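Local coordinates for 3-Hydroxyacyl-CoA dehydrogenase (Ralstonia eutropha H16, PDB 4PZC), which catalyses the NAD-dependent interconversion of (3S)-3-hydroxyacyl-CoA and 3-oxoacyl-CoA, with (S)-3-hydroxybutyryl-CoA as the substrate from which it takes its name, at residues 96-101 with 127-132; 102-107 with 112-117; 166-171 with 176-181; 199-204 with 263-268. All blocks are in the same frame, centred on the assembly; numbering follows the deposited sequence.

Interaction 1 (96-101 with 127-132); sequences LKVKIL and AAVTSR
A small apolar contact sets Val-98 and Leu-101 of helix 94-107 against Val-129, which sits in the loop between helix 123-127 and strand 136-141. Val-129 does the bridging, one methyl to each helix residue. Its CG1 meets Val-98 CG2 at 4.1 Å, the two valines crossing obliquely, branch to branch. A chi1 of -49° puts Val-129 CG1 beside the backbone N, toward Val-98, and leaves CG2 between the backbone N and the carbonyl carbon, facing Leu-101. There Val-129 CG2 approaches the root of the leucine side chain, 4.5 Å from Leu-101 CB. Val-98 and Leu-101 are three positions apart on the helix, hence on the same flank, and a single valine can reach both.

All this belongs to the Rossmann-type NAD-binding domain, where helix 94-107 lies on the sheet. Lys-97, on another side of the same helix turn, is predicted to bind NAD; its NZ forms a salt bridge with Glu-88 and hydrogen bonds with the carbonyls of Thr-91 and Asn-117.

The loop contains a type I turn from Ala-127 to Thr-130. Ala-127 O takes two bonds from Thr-130: one from its N at 3.1 Å, the other from its OG1 at 2.9 Å. The hydroxyl lies in the carbonyl plane, with a C=O...OG1 angle of 148°. Beyond the two segments, Phe-136 of the next strand packs against both Leu-101 and Thr-130.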
loop_
_atom_site.group_PDB
_atom_site.type_symbol
_atom_site.label_atom_id
_atom_site.label_comp_id
_atom_site.label_asym_id
_atom_site.label_seq_id
_atom_site.Cartn_x
_atom_site.Cartn_y
_atom_site.Cartn_z
ATOM N N LEU A 96 -25.944 1.017 -20.862
ATOM C CA LEU A 96 -26.948 0.259 -20.124
ATOM C C LEU A 96 -27.228 0.881 -18.747
ATOM O O LEU A 96 -28.387 1.080 -18.367
ATOM C CB LEU A 96 -26.559 -1.216 -19.990
ATOM C CG LEU A 96 -27.638 -2.065 -19.282
ATOM C CD1 LEU A 96 -28.846 -2.317 -20.188
ATOM C CD2 LEU A 96 -27.076 -3.372 -18.761
ATOM N N LYS A 97 -26.166 1.188 -18.015
ATOM C CA LYS A 97 -26.292 1.889 -16.744
ATOM C C LYS A 97 -27.292 3.026 -16.845
ATOM O O LYS A 97 -28.190 3.125 -16.006
ATOM C CB LYS A 97 -24.936 2.450 -16.296
ATOM C CG LYS A 97 -24.786 2.657 -14.792
ATOM C CD LYS A 97 -23.340 2.397 -14.369
ATOM C CE LYS A 97 -23.140 2.409 -12.857
ATOM N NZ LYS A 97 -23.385 1.111 -12.166
ATOM N N VAL A 98 -27.135 3.873 -17.871
ATOM C CA VAL A 98 -28.023 5.036 -18.075
ATOM C C VAL A 98 -29.479 4.574 -18.096
ATOM O O VAL A 98 -30.268 4.914 -17.199
ATOM C CB VAL A 98 -27.675 5.822 -19.385
ATOM C CG1 VAL A 98 -28.819 6.716 -19.843
ATOM C CG2 VAL A 98 -26.417 6.667 -19.198
ATOM N N LYS A 99 -29.815 3.782 -19.115
ATOM C CA LYS A 99 -31.178 3.292 -19.306
ATOM C C LYS A 99 -31.819 2.925 -17.969
ATOM O O LYS A 99 -32.877 3.449 -17.617
ATOM C CB LYS A 99 -31.173 2.086 -20.240
ATOM C CG LYS A 99 -31.324 2.439 -21.711
ATOM C CD LYS A 99 -30.504 1.503 -22.608
ATOM C CE LYS A 99 -30.568 1.900 -24.085
ATOM N NZ LYS A 99 -29.198 2.060 -24.669
ATOM N N ILE A 100 -31.153 2.050 -17.220
ATOM C CA ILE A 100 -31.638 1.650 -15.903
ATOM C C ILE A 100 -32.010 2.834 -15.014
ATOM O O ILE A 100 -33.093 2.848 -14.427
ATOM C CB ILE A 100 -30.625 0.788 -15.136
ATOM C CG1 ILE A 100 -30.328 -0.518 -15.891
ATOM C CG2 ILE A 100 -31.148 0.475 -13.737
ATOM C CD1 ILE A 100 -29.010 -1.158 -15.500
ATOM N N LEU A 101 -31.131 3.823 -14.921
ATOM C CA LEU A 101 -31.378 4.967 -14.040
ATOM C C LEU A 101 -32.534 5.840 -14.542
ATOM O O LEU A 101 -33.345 6.318 -13.757
ATOM C CB LEU A 101 -30.104 5.787 -13.851
ATOM C CG LEU A 101 -28.952 5.044 -13.150
ATOM C CD1 LEU A 101 -27.664 5.824 -13.302
ATOM C CD2 LEU A 101 -29.190 4.759 -11.673
ATOM N N ALA A 127 -25.683 11.229 -12.694
ATOM C CA ALA A 127 -26.606 12.200 -12.103
ATOM C C ALA A 127 -27.356 13.075 -13.129
ATOM O O ALA A 127 -28.565 13.282 -13.005
ATOM C CB ALA A 127 -25.854 13.100 -11.126
ATOM N N ALA A 128 -26.652 13.601 -14.129
ATOM C CA ALA A 128 -27.297 14.504 -15.108
ATOM C C ALA A 128 -28.292 13.821 -16.053
ATOM O O ALA A 128 -29.044 14.524 -16.728
ATOM C CB ALA A 128 -26.252 15.265 -15.919
ATOM N N VAL A 129 -28.306 12.483 -16.133
ATOM C CA VAL A 129 -29.388 11.818 -16.883
ATOM C C VAL A 129 -30.696 11.685 -16.118
ATOM O O VAL A 129 -31.716 11.475 -16.758
ATOM C CB VAL A 129 -29.037 10.412 -17.432
ATOM C CG1 VAL A 129 -27.714 10.452 -18.162
ATOM C CG2 VAL A 129 -29.073 9.337 -16.342
ATOM N N THR A 130 -30.674 11.781 -14.782
ATOM C CA THR A 130 -31.909 11.734 -14.016
ATOM C C THR A 130 -32.613 13.086 -14.059
ATOM O O THR A 130 -32.037 14.084 -14.479
ATOM C CB THR A 130 -31.692 11.343 -12.550
ATOM O OG1 THR A 130 -31.112 12.436 -11.831
ATOM C CG2 THR A 130 -30.833 10.107 -12.436
ATOM N N SER A 131 -33.867 13.103 -13.619
ATOM C CA SER A 131 -34.679 14.323 -13.597
ATOM C C SER A 131 -34.420 15.184 -12.363
ATOM O O SER A 131 -34.693 16.380 -12.394
ATOM C CB SER A 131 -36.162 13.977 -13.625
ATOM O OG SER A 131 -36.570 13.491 -12.360
ATOM N N ARG A 132 -33.957 14.574 -11.270
ATOM C CA ARG A 132 -33.458 15.331 -10.108
ATOM C C ARG A 132 -32.038 14.839 -9.773
ATOM O O ARG A 132 -31.837 13.872 -9.030
ATOM C CB ARG A 132 -34.393 15.220 -8.882
ATOM C CG ARG A 132 -35.791 15.842 -9.032
ATOM C CD ARG A 132 -35.873 17.337 -8.715
ATOM N NE ARG A 132 -35.335 17.697 -7.393
ATOM C CZ ARG A 132 -35.962 17.548 -6.219
ATOM N NH1 ARG A 132 -37.185 17.025 -6.142
ATOM N NH2 ARG A 132 -35.353 17.919 -5.095
#

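Interaction 2 (102-107 with 112-117); sequences KQIDGI and VIIASN
Ile-114 reaches from strand 113-117 to the sheet-facing side of helix 94-107, and its side chain carries the whole contact. At CB it forks. The CG2 branch, beside the carbonyl carbon, turns to Leu-101 one helical turn earlier; the CG1 branch, anti to the carbonyl carbon (chi1 -58°), heads for the segment 102-107. Ile-114 CG1 lies 3.9 Å from Ile-104 CG2, the two chains running alongside and antiparallel. The tip goes furthest. Ile-114 CD1 comes to 4.0 Å from Ile-104 CG2 and then slips in against the next residue, 3.7 Å from Asp-105 CA, with the Asp-105 chain roughly perpendicular to it.

The Asp-105 carboxylate stands with CG anti to the backbone N (chi1 -171°), which leaves Asp-105 OD1 alongside the same methyl, 3.8 Å from Ile-114 CD1. That is a van der Waals contact of a polar oxygen with a methyl. The other oxygen, OD2, accepts a hydrogen bond from Ser-131 N in the neighbouring loop. Ile-104 also packs on Val-86 and Glu-88, so it spans two adjacent strands.

Ile-113, the residue before, turns to the other face of the sheet and meets helix 161-173. A helix laid over the strand that follows it, with strand 85-88 before it, is the beta-alpha-beta crossover from which Rossmann-type NAD-binding domains are built.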
loop_
_atom_site.group_PDB
_atom_site.type_symbol
_atom_site.label_atom_id
_atom_site.label_comp_id
_atom_site.label_asym_id
_atom_site.label_seq_id
_atom_site.Cartn_x
_atom_site.Cartn_y
_atom_site.Cartn_z
ATOM N N LYS A 102 -32.631 6.022 -15.849
ATOM C CA LYS A 102 -33.804 6.660 -16.427
ATOM C C LYS A 102 -35.063 5.869 -16.037
ATOM O O LYS A 102 -36.027 6.425 -15.520
ATOM C CB LYS A 102 -33.679 6.691 -17.941
ATOM C CG LYS A 102 -32.602 7.610 -18.471
ATOM C CD LYS A 102 -33.170 8.994 -18.694
ATOM C CE LYS A 102 -32.199 9.859 -19.469
ATOM N NZ LYS A 102 -31.880 9.292 -20.812
ATOM N N GLN A 103 -35.036 4.563 -16.287
ATOM C CA GLN A 103 -36.128 3.673 -15.913
ATOM C C GLN A 103 -36.446 3.879 -14.438
ATOM O O GLN A 103 -37.568 4.245 -14.092
ATOM C CB GLN A 103 -35.747 2.216 -16.191
ATOM C CG GLN A 103 -36.871 1.190 -16.111
ATOM C CD GLN A 103 -36.320 -0.231 -15.974
ATOM O OE1 GLN A 103 -35.607 -0.709 -16.855
ATOM N NE2 GLN A 103 -36.621 -0.898 -14.849
ATOM N N ILE A 104 -35.458 3.686 -13.574
ATOM C CA ILE A 104 -35.655 3.928 -12.151
ATOM C C ILE A 104 -36.245 5.317 -11.879
ATOM O O ILE A 104 -37.212 5.447 -11.123
ATOM C CB ILE A 104 -34.340 3.826 -11.370
ATOM C CG1 ILE A 104 -33.785 2.396 -11.411
ATOM C CG2 ILE A 104 -34.543 4.263 -9.921
ATOM C CD1 ILE A 104 -32.298 2.326 -11.104
ATOM N N ASP A 105 -35.636 6.348 -12.475
ATOM C CA ASP A 105 -36.093 7.736 -12.339
ATOM C C ASP A 105 -37.562 7.850 -12.755
ATOM O O ASP A 105 -38.341 8.562 -12.125
ATOM C CB ASP A 105 -35.212 8.649 -13.194
ATOM C CG ASP A 105 -35.464 10.125 -12.954
ATOM O OD1 ASP A 105 -35.723 10.512 -11.803
ATOM O OD2 ASP A 105 -35.346 10.919 -13.917
ATOM N N GLY A 106 -37.922 7.123 -13.818
ATOM C CA GLY A 106 -39.322 6.934 -14.258
ATOM C C GLY A 106 -40.312 6.461 -13.196
ATOM O O GLY A 106 -41.404 6.991 -13.097
ATOM N N ILE A 107 -39.934 5.482 -12.385
ATOM C CA ILE A 107 -40.845 4.940 -11.378
ATOM C C ILE A 107 -40.941 5.843 -10.130
ATOM O O ILE A 107 -41.996 6.387 -9.845
ATOM C CB ILE A 107 -40.471 3.478 -10.996
ATOM C CG1 ILE A 107 -40.864 2.491 -12.105
ATOM C CG2 ILE A 107 -41.186 3.045 -9.729
ATOM C CD1 ILE A 107 -40.207 2.731 -13.444
ATOM N N VAL A 112 -37.341 10.768 -3.797
ATOM C CA VAL A 112 -36.662 9.491 -3.580
ATOM C C VAL A 112 -35.264 9.546 -4.241
ATOM O O VAL A 112 -35.116 9.953 -5.391
ATOM C CB VAL A 112 -37.531 8.294 -4.082
ATOM C CG1 VAL A 112 -36.690 7.049 -4.357
ATOM C CG2 VAL A 112 -38.648 7.984 -3.077
ATOM N N ILE A 113 -34.247 9.129 -3.484
ATOM C CA ILE A 113 -32.841 9.197 -3.897
ATOM C C ILE A 113 -32.444 8.011 -4.748
ATOM O O ILE A 113 -32.741 6.882 -4.408
ATOM C CB ILE A 113 -31.907 9.186 -2.668
ATOM C CG1 ILE A 113 -32.110 10.461 -1.836
ATOM C CG2 ILE A 113 -30.437 9.003 -3.076
ATOM C CD1 ILE A 113 -31.546 10.373 -0.432
ATOM N N ILE A 114 -31.747 8.288 -5.837
ATOM C CA ILE A 114 -31.172 7.271 -6.695
ATOM C C ILE A 114 -29.651 7.314 -6.543
ATOM O O ILE A 114 -29.006 8.321 -6.855
ATOM C CB ILE A 114 -31.535 7.526 -8.172
ATOM C CG1 ILE A 114 -33.068 7.554 -8.360
ATOM C CG2 ILE A 114 -30.874 6.480 -9.065
ATOM C CD1 ILE A 114 -33.555 8.151 -9.681
ATOM N N ALA A 115 -29.084 6.221 -6.051
ATOM C CA ALA A 115 -27.642 6.066 -5.948
ATOM C C ALA A 115 -27.215 5.033 -6.964
ATOM O O ALA A 115 -27.992 4.143 -7.284
ATOM C CB ALA A 115 -27.257 5.612 -4.556
ATOM N N SER A 116 -25.995 5.157 -7.480
ATOM C CA SER A 116 -25.406 4.124 -8.351
ATOM C C SER A 116 -24.045 3.658 -7.861
ATOM O O SER A 116 -23.157 4.467 -7.638
ATOM C CB SER A 116 -25.255 4.622 -9.777
ATOM O OG SER A 116 -24.865 3.546 -10.608
ATOM N N ASN A 117 -23.893 2.355 -7.686
ATOM C CA ASN A 117 -22.620 1.770 -7.304
ATOM C C ASN A 117 -21.722 1.609 -8.547
ATOM O O ASN A 117 -22.184 1.149 -9.591
ATOM C CB ASN A 117 -22.870 0.425 -6.642
ATOM C CG ASN A 117 -21.597 -0.283 -6.277
ATOM O OD1 ASN A 117 -21.279 -1.338 -6.807
ATOM N ND2 ASN A 117 -20.848 0.307 -5.393
#

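Interaction 3 (166-171 with 176-181); sequences AVEALS and KYPITV
Glu-168 stretches out from helix 161-173 with CG anti to its N (chi1 173°), and its carboxylate comes up to the rim of the Pro-178 ring at the CG corner, Glu-168 OE2 lying 4.3 Å from Pro-178 CG. The helix and strand 177-182 are the last two members of a beta-alpha-beta unit that starts with strand 150-155, at the edge of the NAD-binding domain's sheet. Glu-168 OE2 is also 4.5 Å from Thr-180 OG1, too long for a hydrogen bond, so the acid is a loose neighbour of the strand and not bonded to it.

The one hydrogen bond of the contact, a weak one, is near the helix end, where the chain turns back. Lys-176 N gives it to Ser-171 O, 3.3 Å long with an N-H...O angle of 145°, and Lys-176 CB stands 4.0 Å from that oxygen. The lysine chain then bends at chi2 and leaves the helix; its NZ is held by the carbonyls of Val-145 and Met-148. Pro-178, Thr-180 and Ser-171 all pack on Leu-153 of the adjacent strand, while Glu-213 of the second subunit accepts a hydrogen bond from Thr-180 N.

Ser-171 lies with its CB directed at the strand, but its hydroxyl turns back into its own helix: OG donates to Val-167 O at 2.6 Å, slightly tilted from the carbonyl plane, and that oxygen also accepts from Ser-171 N.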
loop_
_atom_site.group_PDB
_atom_site.type_symbol
_atom_site.label_atom_id
_atom_site.label_comp_id
_atom_site.label_asym_id
_atom_site.label_seq_id
_atom_site.Cartn_x
_atom_site.Cartn_y
_atom_site.Cartn_z
ATOM N N ALA A 166 -28.231 11.949 4.196
ATOM C CA ALA A 166 -29.139 10.802 4.151
ATOM C C ALA A 166 -28.353 9.558 3.884
ATOM O O ALA A 166 -28.349 8.617 4.686
ATOM C CB ALA A 166 -30.168 10.991 3.045
ATOM N N VAL A 167 -27.645 9.592 2.762
ATOM C CA VAL A 167 -26.900 8.441 2.299
ATOM C C VAL A 167 -25.692 8.179 3.201
ATOM O O VAL A 167 -25.312 7.033 3.414
ATOM C CB VAL A 167 -26.475 8.618 0.836
ATOM C CG1 VAL A 167 -25.706 7.394 0.346
ATOM C CG2 VAL A 167 -27.710 8.845 -0.024
ATOM N N GLU A 168 -25.117 9.244 3.745
ATOM C CA GLU A 168 -24.036 9.120 4.718
ATOM C C GLU A 168 -24.482 8.318 5.948
ATOM O O GLU A 168 -23.814 7.352 6.365
ATOM C CB GLU A 168 -23.537 10.503 5.142
ATOM C CG GLU A 168 -22.520 10.460 6.276
ATOM C CD GLU A 168 -21.634 11.700 6.364
ATOM O OE1 GLU A 168 -22.126 12.843 6.188
ATOM O OE2 GLU A 168 -20.425 11.519 6.626
ATOM N N ALA A 169 -25.612 8.721 6.525
ATOM C CA ALA A 169 -26.129 8.052 7.721
ATOM C C ALA A 169 -26.662 6.634 7.399
ATOM O O ALA A 169 -26.539 5.700 8.215
ATOM C CB ALA A 169 -27.206 8.905 8.362
ATOM N N LEU A 170 -27.235 6.487 6.203
ATOM C CA LEU A 170 -27.693 5.193 5.738
ATOM C C LEU A 170 -26.560 4.180 5.848
ATOM O O LEU A 170 -26.769 3.029 6.220
ATOM C CB LEU A 170 -28.185 5.283 4.291
ATOM C CG LEU A 170 -28.204 3.953 3.522
ATOM C CD1 LEU A 170 -29.266 3.014 4.068
ATOM C CD2 LEU A 170 -28.418 4.176 2.035
ATOM N N SER A 171 -25.353 4.634 5.533
ATOM C CA SER A 171 -24.183 3.776 5.529
ATOM C C SER A 171 -23.718 3.461 6.919
ATOM O O SER A 171 -23.367 2.323 7.204
ATOM C CB SER A 171 -23.049 4.462 4.776
ATOM O OG SER A 171 -23.578 5.082 3.626
ATOM N N LYS A 176 -20.883 0.215 7.815
ATOM C CA LYS A 176 -19.750 0.557 6.952
ATOM C C LYS A 176 -19.240 1.944 7.326
ATOM O O LYS A 176 -20.014 2.800 7.756
ATOM C CB LYS A 176 -20.149 0.623 5.461
ATOM C CG LYS A 176 -21.018 -0.487 4.902
ATOM C CD LYS A 176 -20.349 -1.826 5.090
ATOM C CE LYS A 176 -20.852 -2.864 4.104
ATOM N NZ LYS A 176 -20.618 -4.234 4.646
ATOM N N TYR A 177 -17.950 2.188 7.108
ATOM C CA TYR A 177 -17.445 3.552 7.165
ATOM C C TYR A 177 -17.632 4.298 5.838
ATOM O O TYR A 177 -17.118 3.881 4.804
ATOM C CB TYR A 177 -15.984 3.617 7.629
ATOM C CG TYR A 177 -15.884 4.569 8.784
ATOM C CD1 TYR A 177 -16.170 5.922 8.607
ATOM C CD2 TYR A 177 -15.602 4.115 10.073
ATOM C CE1 TYR A 177 -16.138 6.806 9.671
ATOM C CE2 TYR A 177 -15.557 4.994 11.144
ATOM C CZ TYR A 177 -15.827 6.338 10.937
ATOM O OH TYR A 177 -15.789 7.219 11.992
ATOM N N PRO A 178 -18.382 5.405 5.865
ATOM C CA PRO A 178 -18.511 6.256 4.698
ATOM C C PRO A 178 -17.230 6.980 4.398
ATOM O O PRO A 178 -16.502 7.331 5.314
ATOM C CB PRO A 178 -19.520 7.303 5.155
ATOM C CG PRO A 178 -19.271 7.410 6.615
ATOM C CD PRO A 178 -19.110 5.976 7.009
ATOM N N ILE A 179 -16.980 7.220 3.124
ATOM C CA ILE A 179 -15.854 8.021 2.697
ATOM C C ILE A 179 -16.356 8.982 1.638
ATOM O O ILE A 179 -16.678 8.566 0.524
ATOM C CB ILE A 179 -14.764 7.132 2.085
ATOM C CG1 ILE A 179 -14.187 6.184 3.138
ATOM C CG2 ILE A 179 -13.663 7.971 1.452
ATOM C CD1 ILE A 179 -13.509 6.896 4.286
ATOM N N THR A 180 -16.444 10.261 1.981
ATOM C CA THR A 180 -16.979 11.251 1.055
ATOM C C THR A 180 -15.890 11.761 0.116
ATOM O O THR A 180 -14.743 12.002 0.514
ATOM C CB THR A 180 -17.701 12.366 1.810
ATOM O OG1 THR A 180 -18.827 11.779 2.467
ATOM C CG2 THR A 180 -18.199 13.447 0.879
ATOM N N VAL A 181 -16.266 11.879 -1.152
ATOM C CA VAL A 181 -15.313 12.045 -2.227
ATOM C C VAL A 181 -15.986 12.870 -3.286
ATOM O O VAL A 181 -17.072 12.518 -3.718
ATOM C CB VAL A 181 -14.981 10.685 -2.861
ATOM C CG1 VAL A 181 -14.088 10.834 -4.082
ATOM C CG2 VAL A 181 -14.329 9.773 -1.842
#

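Interaction 4 (199-204 with 263-268); sequences EAFCVL and REMVAA
The sulfur of Met-265 meets the Phe-201 ring edge-on and in its plane, not over a face. SD is 5.2 Å from the centroid of the Phe-201 ring, on a line 86° off the ring normal, and 3.8 Å from the ring atom CE2. This is a Met-aromatic contact of the edge type. With the sulfur facing the C-H rim, a weak attraction between its electrons and the slightly positive ring hydrogens is plausible.

The methionine needs its full length to get there. Even the closest CA atoms of the two segments, those of Phe-201 and Arg-263, are 9.7 Å apart. Met-265 places CG anti to the carbonyl carbon (chi1 -62°) and then runs extended through SD to CE, reaching over from helix 260-268. The phenylalanine likewise directs its CB toward the methionine's helix, and the two side chains meet at a slant. Past the sulfur, the terminal methyl goes on to Leu-204, one turn further along helix 189-205, with Met-265 CE 4.5 Å from Leu-204 CD2. Phe-201 and Leu-204 thus receive successive atoms of one chain.

The contact lies in the all-helical C-terminal domain, whose helix 189-205 also faces the dimer partner: Glu-199 forms salt bridges with Arg-191 and Lys-255 of the second subunit. Around the pair, Leu-237 at the start of helix 237-251 touches both Phe-201 and Met-265, Leu-229 and Ala-232 of helix 228-235 pack on Phe-201, and Leu-204 leans on Pro-211 and Ile-214 of helix 211-222.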
loop_
_atom_site.group_PDB
_atom_site.type_symbol
_atom_site.label_atom_id
_atom_site.label_comp_id
_atom_site.label_asym_id
_atom_site.label_seq_id
_atom_site.Cartn_x
_atom_site.Cartn_y
_atom_site.Cartn_z
ATOM N N GLU A 199 2.999 0.870 -10.751
ATOM C CA GLU A 199 4.436 1.105 -10.575
ATOM C C GLU A 199 5.148 -0.214 -10.420
ATOM O O GLU A 199 6.236 -0.372 -10.926
ATOM C CB GLU A 199 4.760 2.008 -9.386
ATOM C CG GLU A 199 6.110 2.705 -9.542
ATOM C CD GLU A 199 6.143 3.705 -10.698
ATOM O OE1 GLU A 199 5.062 4.114 -11.163
ATOM O OE2 GLU A 199 7.252 4.089 -11.140
ATOM N N ALA A 200 4.534 -1.148 -9.699
ATOM C CA ALA A 200 5.089 -2.478 -9.555
ATOM C C ALA A 200 5.331 -3.086 -10.915
ATOM O O ALA A 200 6.419 -3.591 -11.168
ATOM C CB ALA A 200 4.185 -3.381 -8.746
ATOM N N PHE A 201 4.344 -3.030 -11.808
ATOM C CA PHE A 201 4.541 -3.635 -13.130
ATOM C C PHE A 201 5.721 -2.964 -13.820
ATOM O O PHE A 201 6.532 -3.651 -14.475
ATOM C CB PHE A 201 3.273 -3.624 -13.992
ATOM C CG PHE A 201 2.369 -4.765 -13.704
ATOM C CD1 PHE A 201 1.587 -4.780 -12.557
ATOM C CD2 PHE A 201 2.335 -5.863 -14.536
ATOM C CE1 PHE A 201 0.746 -5.858 -12.269
ATOM C CE2 PHE A 201 1.514 -6.955 -14.257
ATOM C CZ PHE A 201 0.711 -6.946 -13.131
ATOM N N CYS A 202 5.854 -1.647 -13.651
ATOM C CA CYS A 202 6.996 -0.951 -14.235
ATOM C C CYS A 202 8.323 -1.498 -13.736
ATOM O O CYS A 202 9.226 -1.779 -14.527
ATOM C CB CYS A 202 6.924 0.546 -13.966
ATOM S SG CYS A 202 5.407 1.297 -14.598
ATOM N N VAL A 203 8.433 -1.645 -12.419
ATOM C CA VAL A 203 9.650 -2.144 -11.795
ATOM C C VAL A 203 9.956 -3.509 -12.374
ATOM O O VAL A 203 11.067 -3.759 -12.823
ATOM C CB VAL A 203 9.504 -2.230 -10.253
ATOM C CG1 VAL A 203 10.573 -3.112 -9.656
ATOM C CG2 VAL A 203 9.571 -0.848 -9.622
ATOM N N LEU A 204 8.955 -4.378 -12.378
ATOM C CA LEU A 204 9.104 -5.725 -12.922
ATOM C C LEU A 204 9.454 -5.617 -14.396
ATOM O O LEU A 204 10.390 -6.231 -14.883
ATOM C CB LEU A 204 7.801 -6.509 -12.766
ATOM C CG LEU A 204 7.757 -7.853 -13.498
ATOM C CD1 LEU A 204 8.812 -8.759 -12.918
ATOM C CD2 LEU A 204 6.403 -8.517 -13.375
ATOM N N ARG A 263 0.252 -4.140 -20.161
ATOM C CA ARG A 263 -0.394 -4.233 -21.473
ATOM C C ARG A 263 -0.126 -5.548 -22.188
ATOM O O ARG A 263 -0.991 -6.078 -22.878
ATOM C CB ARG A 263 0.090 -3.159 -22.395
ATOM C CG ARG A 263 -0.409 -1.767 -22.102
ATOM C CD ARG A 263 -0.266 -0.958 -23.373
ATOM N NE ARG A 263 -0.272 0.472 -23.153
ATOM C CZ ARG A 263 -1.367 1.207 -22.994
ATOM N NH1 ARG A 263 -2.570 0.642 -23.020
ATOM N NH2 ARG A 263 -1.248 2.533 -22.830
ATOM N N GLU A 264 1.094 -6.030 -22.073
ATOM C CA GLU A 264 1.488 -7.226 -22.748
ATOM C C GLU A 264 0.795 -8.455 -22.141
ATOM O O GLU A 264 0.291 -9.343 -22.854
ATOM C CB GLU A 264 3.010 -7.352 -22.692
ATOM C CG GLU A 264 3.679 -6.474 -23.727
ATOM C CD GLU A 264 3.486 -7.003 -25.132
ATOM O OE1 GLU A 264 3.955 -8.131 -25.417
ATOM O OE2 GLU A 264 2.866 -6.281 -25.943
ATOM N N MET A 265 0.760 -8.505 -20.822
ATOM C CA MET A 265 0.105 -9.611 -20.178
ATOM C C MET A 265 -1.374 -9.630 -20.554
ATOM O O MET A 265 -1.935 -10.686 -20.885
ATOM C CB MET A 265 0.313 -9.505 -18.683
ATOM C CG MET A 265 1.793 -9.590 -18.326
ATOM S SD MET A 265 1.932 -9.979 -16.585
ATOM C CE MET A 265 3.686 -10.311 -16.430
ATOM N N VAL A 266 -2.001 -8.461 -20.553
ATOM C CA VAL A 266 -3.403 -8.397 -20.936
ATOM C C VAL A 266 -3.657 -8.790 -22.400
ATOM O O VAL A 266 -4.458 -9.677 -22.653
ATOM C CB VAL A 266 -4.008 -7.036 -20.616
ATOM C CG1 VAL A 266 -5.269 -6.786 -21.460
ATOM C CG2 VAL A 266 -4.298 -6.975 -19.116
ATOM N N ALA A 267 -2.947 -8.184 -23.344
ATOM C CA ALA A 267 -3.024 -8.617 -24.749
ATOM C C ALA A 267 -2.837 -10.114 -24.932
ATOM O O ALA A 267 -3.409 -10.682 -25.871
ATOM C CB ALA A 267 -2.022 -7.871 -25.619
ATOM N N ALA A 268 -2.060 -10.751 -24.059
ATOM C CA ALA A 268 -1.763 -12.183 -24.219
ATOM C C ALA A 268 -2.845 -13.040 -23.659
ATOM O O ALA A 268 -2.912 -14.228 -23.989
ATOM C CB ALA A 268 -0.422 -12.575 -23.581
#

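Interactions 1 and 2 share helix 94-107 and lie about 7 Å apart between centres: 2 is the buried face on the sheet, 1 the partly buried flank against a loop, and the bond from Ser-131 to Asp-105 ties them. Interaction 3 is on the other face of that sheet, meeting interaction 2 where Ile-113 touches Ala-166 and Val-167. Its chemistry is more polar, with the one hydrogen bond between the paired segments of a contact, whereas 1 and 2 join purely through apolar and van der Waals contacts. Interaction 4 stands apart in the C-terminal domain, about 35 Å from the centre of interaction 3, and trades on sulfur and ring; both 3 and 4 have segments touching the second subunit.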